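Local coordinates for protein putative uronate isomerase (Thermotoga maritima, PDB 4NAR) that is of unconfirmed function but probably acts as a lactate racemase or a related enzyme, at residues 4-18 and 230-242. Sequence-based numbering, arbitrary orientation.
Sequences YLEGDPLTEEKIKEG and EVIPRALYIDEGY
L5 and L236 form an antiparallel hydrogen-bonded pair, L5 N to L236 O at 2.9 Å with the reverse bond alongside, which adds strand 5-6 as an outermost strand to a mixed sheet, next to strand 231-240. Y4 carries the contact further along strand 231-240. Its CB and CG approach CD1 of Y237, and Y4 CD1 lies 3.6 Å from Y237 CD1, with the two ring planes at 34°. Y237 CB sits over one face of the Y4 ring, 4.1 Å from its centroid and near the ring normal, a CH-pi contact. On the other flank, CD2 and CE2 meet the I238 carbonyl oxygen near the ring plane. At the tip, Y4 OH donates to D239 OD2 (2.7 Å) on its anti side; R247 forms a salt bridge to the same oxygen. Were Y4 an alanine, D239 OD2 would probably keep R247 but lose the phenol, and Y237 CB would lose the ring face it rests on. At the other end, R234 and A235 both face V224, a classic beta bulge. With its chain bent at chi2 and chi3, R234 brings NE to a lone pair of G7 O at 2.9 Å. NH1 pairs with E226, while the D8 carboxylate lies nearly parallel to the R234 guanidinium, D8 CG 3.5 Å above its centre.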
loop_
_atom_site.group_PDB
_atom_site.type_symbol
_atom_site.label_atom_id
_atom_site.label_comp_id
_atom_site.label_asym_id
_atom_site.label_seq_id
_atom_site.Cartn_x
_atom_site.Cartn_y
_atom_site.Cartn_z
ATOM N N TYR A 4 15.468 -16.023 6.232
ATOM C CA TYR A 4 15.238 -16.129 4.787
ATOM C C TYR A 4 14.669 -17.511 4.375
ATOM O O TYR A 4 15.366 -18.327 3.744
ATOM C CB TYR A 4 16.527 -15.795 4.006
ATOM C CG TYR A 4 16.847 -14.305 3.884
ATOM C CD1 TYR A 4 16.876 -13.679 2.637
ATOM C CD2 TYR A 4 17.130 -13.524 5.005
ATOM C CE1 TYR A 4 17.174 -12.306 2.511
ATOM C CE2 TYR A 4 17.434 -12.147 4.887
ATOM C CZ TYR A 4 17.455 -11.545 3.637
ATOM O OH TYR A 4 17.760 -10.194 3.510
ATOM N N LEU A 5 13.400 -17.752 4.721
ATOM C CA LEU A 5 12.732 -19.037 4.480
ATOM C C LEU A 5 11.883 -19.051 3.204
ATOM O O LEU A 5 11.325 -18.020 2.811
ATOM C CB LEU A 5 11.831 -19.346 5.665
ATOM C CG LEU A 5 12.552 -19.021 6.972
ATOM C CD1 LEU A 5 11.737 -18.024 7.797
ATOM C CD2 LEU A 5 12.843 -20.301 7.762
ATOM N N GLU A 6 11.761 -20.219 2.577
ATOM C CA GLU A 6 10.984 -20.366 1.342
ATOM C C GLU A 6 10.272 -21.740 1.271
ATOM O O GLU A 6 10.780 -22.745 1.771
ATOM C CB GLU A 6 11.884 -20.144 0.110
ATOM C CG GLU A 6 12.278 -18.680 -0.144
ATOM C CD GLU A 6 13.492 -18.520 -1.068
ATOM O OE1 GLU A 6 14.213 -19.522 -1.289
ATOM O OE2 GLU A 6 13.725 -17.391 -1.573
ATOM N N GLY A 7 9.094 -21.772 0.654
ATOM C CA GLY A 7 8.355 -23.008 0.437
ATOM C C GLY A 7 7.209 -22.788 -0.548
ATOM O O GLY A 7 6.901 -21.644 -0.954
ATOM N N ASP A 8 6.590 -23.888 -0.958
ATOM C CA ASP A 8 5.382 -23.829 -1.771
ATOM C C ASP A 8 4.537 -25.029 -1.366
ATOM O O ASP A 8 4.666 -26.107 -1.951
ATOM C CB ASP A 8 5.728 -23.857 -3.264
ATOM C CG ASP A 8 4.516 -23.568 -4.175
ATOM O OD1 ASP A 8 3.374 -23.337 -3.680
ATOM O OD2 ASP A 8 4.722 -23.552 -5.415
ATOM N N PRO A 9 3.708 -24.858 -0.319
ATOM C CA PRO A 9 3.658 -23.595 0.440
ATOM C C PRO A 9 4.717 -23.519 1.550
ATOM O O PRO A 9 5.218 -24.562 1.994
ATOM C CB PRO A 9 2.257 -23.618 1.057
ATOM C CG PRO A 9 1.976 -25.111 1.263
ATOM C CD PRO A 9 2.661 -25.816 0.100
ATOM N N LEU A 10 5.062 -22.301 1.976
ATOM C CA LEU A 10 5.906 -22.110 3.153
ATOM C C LEU A 10 5.063 -22.459 4.377
ATOM O O LEU A 10 3.932 -21.974 4.513
ATOM C CB LEU A 10 6.388 -20.666 3.239
ATOM C CG LEU A 10 7.062 -20.257 4.544
ATOM C CD1 LEU A 10 8.371 -21.006 4.703
ATOM C CD2 LEU A 10 7.277 -18.742 4.586
ATOM N N THR A 11 5.586 -23.314 5.257
ATOM C CA THR A 11 4.764 -23.848 6.348
ATOM C C THR A 11 4.939 -23.119 7.666
ATOM O O THR A 11 6.003 -22.544 7.931
ATOM C CB THR A 11 5.036 -25.344 6.615
ATOM O OG1 THR A 11 6.365 -25.512 7.141
ATOM C CG2 THR A 11 4.839 -26.173 5.335
ATOM N N GLU A 12 3.892 -23.165 8.491
ATOM C CA GLU A 12 3.965 -22.664 9.861
ATOM C C GLU A 12 5.149 -23.296 10.616
ATOM O O GLU A 12 5.833 -22.622 11.397
ATOM C CB GLU A 12 2.654 -22.917 10.614
ATOM C CG GLU A 12 2.419 -21.923 11.747
ATOM C CD GLU A 12 1.200 -22.240 12.604
ATOM O OE1 GLU A 12 1.285 -21.998 13.830
ATOM O OE2 GLU A 12 0.160 -22.702 12.063
ATOM N N GLU A 13 5.405 -24.578 10.363
ATOM C CA GLU A 13 6.509 -25.267 11.027
ATOM C C GLU A 13 7.852 -24.632 10.689
ATOM O O GLU A 13 8.638 -24.340 11.596
ATOM C CB GLU A 13 6.527 -26.763 10.697
ATOM C CG GLU A 13 6.895 -27.626 11.905
ATOM C CD GLU A 13 8.032 -28.607 11.632
ATOM O OE1 GLU A 13 7.877 -29.454 10.720
ATOM O OE2 GLU A 13 9.073 -28.536 12.337
ATOM N N LYS A 14 8.113 -24.435 9.394
ATOM C CA LYS A 14 9.335 -23.766 8.945
ATOM C C LYS A 14 9.410 -22.342 9.505
ATOM O O LYS A 14 10.459 -21.911 9.989
ATOM C CB LYS A 14 9.419 -23.712 7.411
ATOM C CG LYS A 14 9.954 -24.970 6.708
ATOM C CD LYS A 14 9.744 -24.877 5.177
ATOM C CE LYS A 14 11.061 -24.698 4.428
ATOM N NZ LYS A 14 11.962 -23.761 5.156
ATOM N N ILE A 15 8.296 -21.614 9.427
ATOM C CA ILE A 15 8.233 -20.244 9.937
ATOM C C ILE A 15 8.631 -20.214 11.413
ATOM O O ILE A 15 9.525 -19.447 11.800
ATOM C CB ILE A 15 6.833 -19.620 9.721
ATOM C CG1 ILE A 15 6.657 -19.242 8.243
ATOM C CG2 ILE A 15 6.618 -18.417 10.639
ATOM C CD1 ILE A 15 5.217 -18.959 7.845
ATOM N N LYS A 16 8.002 -21.082 12.208
ATOM C CA LYS A 16 8.339 -21.249 13.628
ATOM C C LYS A 16 9.837 -21.503 13.902
ATOM O O LYS A 16 10.418 -20.903 14.820
ATOM C CB LYS A 16 7.471 -22.345 14.261
ATOM C CG LYS A 16 6.075 -21.872 14.630
ATOM C CD LYS A 16 5.047 -23.013 14.653
ATOM C CE LYS A 16 5.046 -23.777 15.975
ATOM N NZ LYS A 16 3.816 -24.627 16.106
ATOM N N GLU A 17 10.451 -22.370 13.097
ATOM C CA GLU A 17 11.885 -22.649 13.212
ATOM C C GLU A 17 12.706 -21.379 12.979
ATOM O O GLU A 17 13.670 -21.112 13.691
ATOM C CB GLU A 17 12.312 -23.761 12.238
ATOM C CG GLU A 17 13.832 -23.854 11.975
ATOM C CD GLU A 17 14.642 -24.442 13.148
ATOM O OE1 GLU A 17 14.817 -25.689 13.205
ATOM O OE2 GLU A 17 15.127 -23.655 14.001
ATOM N N GLY A 18 12.304 -20.595 11.986
ATOM C CA GLY A 18 12.937 -19.316 11.712
ATOM C C GLY A 18 12.774 -18.337 12.864
ATOM O O GLY A 18 13.748 -17.728 13.312
ATOM N N GLU A 230 -7.347 -18.735 -0.929
ATOM C CA GLU A 230 -6.722 -18.443 0.347
ATOM C C GLU A 230 -5.330 -17.857 0.099
ATOM O O GLU A 230 -4.845 -17.808 -1.046
ATOM C CB GLU A 230 -6.603 -19.715 1.191
ATOM C CG GLU A 230 -7.884 -20.122 1.899
ATOM C CD GLU A 230 -7.628 -20.983 3.138
ATOM O OE1 GLU A 230 -7.842 -20.480 4.266
ATOM O OE2 GLU A 230 -7.213 -22.155 2.982
ATOM N N VAL A 231 -4.690 -17.417 1.178
ATOM C CA VAL A 231 -3.319 -16.935 1.107
ATOM C C VAL A 231 -2.363 -18.126 1.183
ATOM O O VAL A 231 -2.411 -18.915 2.130
ATOM C CB VAL A 231 -3.019 -15.909 2.242
ATOM C CG1 VAL A 231 -1.512 -15.691 2.421
ATOM C CG2 VAL A 231 -3.742 -14.592 1.975
ATOM N N ILE A 232 -1.505 -18.253 0.174
ATOM C CA ILE A 232 -0.462 -19.274 0.157
ATOM C C ILE A 232 0.860 -18.599 0.470
ATOM O O ILE A 232 1.422 -17.903 -0.387
ATOM C CB ILE A 232 -0.344 -19.950 -1.242
ATOM C CG1 ILE A 232 -1.715 -20.421 -1.723
ATOM C CG2 ILE A 232 0.633 -21.130 -1.209
ATOM C CD1 ILE A 232 -2.187 -19.708 -2.960
ATOM N N PRO A 233 1.354 -18.771 1.708
ATOM C CA PRO A 233 2.665 -18.205 2.056
ATOM C C PRO A 233 3.745 -18.818 1.160
ATOM O O PRO A 233 3.683 -20.016 0.858
ATOM C CB PRO A 233 2.877 -18.651 3.508
ATOM C CG PRO A 233 1.499 -18.902 4.043
ATOM C CD PRO A 233 0.685 -19.405 2.859
ATOM N N ARG A 234 4.720 -18.020 0.740
ATOM C CA ARG A 234 5.745 -18.506 -0.174
ATOM C C ARG A 234 7.164 -18.186 0.303
ATOM O O ARG A 234 8.122 -18.877 -0.065
ATOM C CB ARG A 234 5.503 -17.913 -1.558
ATOM C CG ARG A 234 4.188 -18.390 -2.202
ATOM C CD ARG A 234 4.204 -19.921 -2.509
ATOM N NE ARG A 234 5.473 -20.299 -3.133
ATOM C CZ ARG A 234 5.706 -20.239 -4.442
ATOM N NH1 ARG A 234 4.739 -19.853 -5.268
ATOM N NH2 ARG A 234 6.900 -20.570 -4.933
ATOM N N ALA A 235 7.301 -17.132 1.110
ATOM C CA ALA A 235 8.606 -16.755 1.657
ATOM C C ALA A 235 8.484 -15.769 2.805
ATOM O O ALA A 235 7.586 -14.924 2.820
ATOM C CB ALA A 235 9.509 -16.163 0.575
ATOM N N LEU A 236 9.413 -15.884 3.749
ATOM C CA LEU A 236 9.544 -14.944 4.850
ATOM C C LEU A 236 11.025 -14.580 4.938
ATOM O O LEU A 236 11.847 -15.393 5.383
ATOM C CB LEU A 236 9.078 -15.593 6.162
ATOM C CG LEU A 236 8.363 -14.723 7.211
ATOM C CD1 LEU A 236 8.737 -15.151 8.642
ATOM C CD2 LEU A 236 8.601 -13.223 7.012
ATOM N N TYR A 237 11.382 -13.382 4.482
ATOM C CA TYR A 237 12.778 -12.966 4.506
ATOM C C TYR A 237 13.045 -12.138 5.762
ATOM O O TYR A 237 12.573 -10.994 5.885
ATOM C CB TYR A 237 13.130 -12.197 3.234
ATOM C CG TYR A 237 12.983 -13.034 1.987
ATOM C CD1 TYR A 237 13.426 -14.354 1.958
ATOM C CD2 TYR A 237 12.389 -12.519 0.838
ATOM C CE1 TYR A 237 13.292 -15.140 0.814
ATOM C CE2 TYR A 237 12.244 -13.294 -0.307
ATOM C CZ TYR A 237 12.703 -14.608 -0.315
ATOM O OH TYR A 237 12.574 -15.396 -1.449
ATOM N N ILE A 238 13.792 -12.717 6.699
ATOM C CA ILE A 238 14.051 -12.078 7.982
ATOM C C ILE A 238 15.439 -11.447 7.979
ATOM O O ILE A 238 16.416 -12.107 7.637
ATOM C CB ILE A 238 13.957 -13.101 9.132
ATOM C CG1 ILE A 238 12.620 -13.857 9.061
ATOM C CG2 ILE A 238 14.163 -12.411 10.486
ATOM C CD1 ILE A 238 12.312 -14.745 10.273
ATOM N N ASP A 239 15.536 -10.178 8.361
ATOM C CA ASP A 239 16.818 -9.501 8.336
ATOM C C ASP A 239 16.836 -8.358 9.342
ATOM O O ASP A 239 15.831 -8.094 10.013
ATOM C CB ASP A 239 17.115 -9.011 6.924
ATOM C CG ASP A 239 18.603 -8.824 6.670
ATOM O OD1 ASP A 239 19.366 -8.632 7.661
ATOM O OD2 ASP A 239 19.005 -8.848 5.481
ATOM N N GLU A 240 17.971 -7.679 9.467
ATOM C CA GLU A 240 18.132 -6.736 10.578
ATOM C C GLU A 240 18.659 -5.358 10.151
ATOM O O GLU A 240 19.542 -5.244 9.291
ATOM C CB GLU A 240 19.017 -7.347 11.690
ATOM C CG GLU A 240 19.291 -6.383 12.859
ATOM C CD GLU A 240 19.930 -7.031 14.099
ATOM O OE1 GLU A 240 20.436 -8.180 14.020
ATOM O OE2 GLU A 240 19.932 -6.367 15.170
ATOM N N GLY A 241 18.108 -4.309 10.756
ATOM C CA GLY A 241 18.593 -2.956 10.537
ATOM C C GLY A 241 18.235 -2.424 9.157
ATOM O O GLY A 241 17.676 -3.147 8.311
ATOM N N TYR A 242 18.549 -1.147 8.938
ATOM C CA TYR A 242 18.291 -0.475 7.671
ATOM C C TYR A 242 18.732 -1.316 6.469
ATOM O O TYR A 242 17.924 -1.604 5.570
ATOM C CB TYR A 242 18.980 0.896 7.670
ATOM C CG TYR A 242 18.869 1.661 6.367
ATOM C CD1 TYR A 242 17.701 2.347 6.039
ATOM C CD2 TYR A 242 19.949 1.724 5.471
ATOM C CE1 TYR A 242 17.590 3.060 4.836
ATOM C CE2 TYR A 242 19.849 2.444 4.258
ATOM C CZ TYR A 242 18.664 3.101 3.951
ATOM O OH TYR A 242 18.560 3.806 2.771
#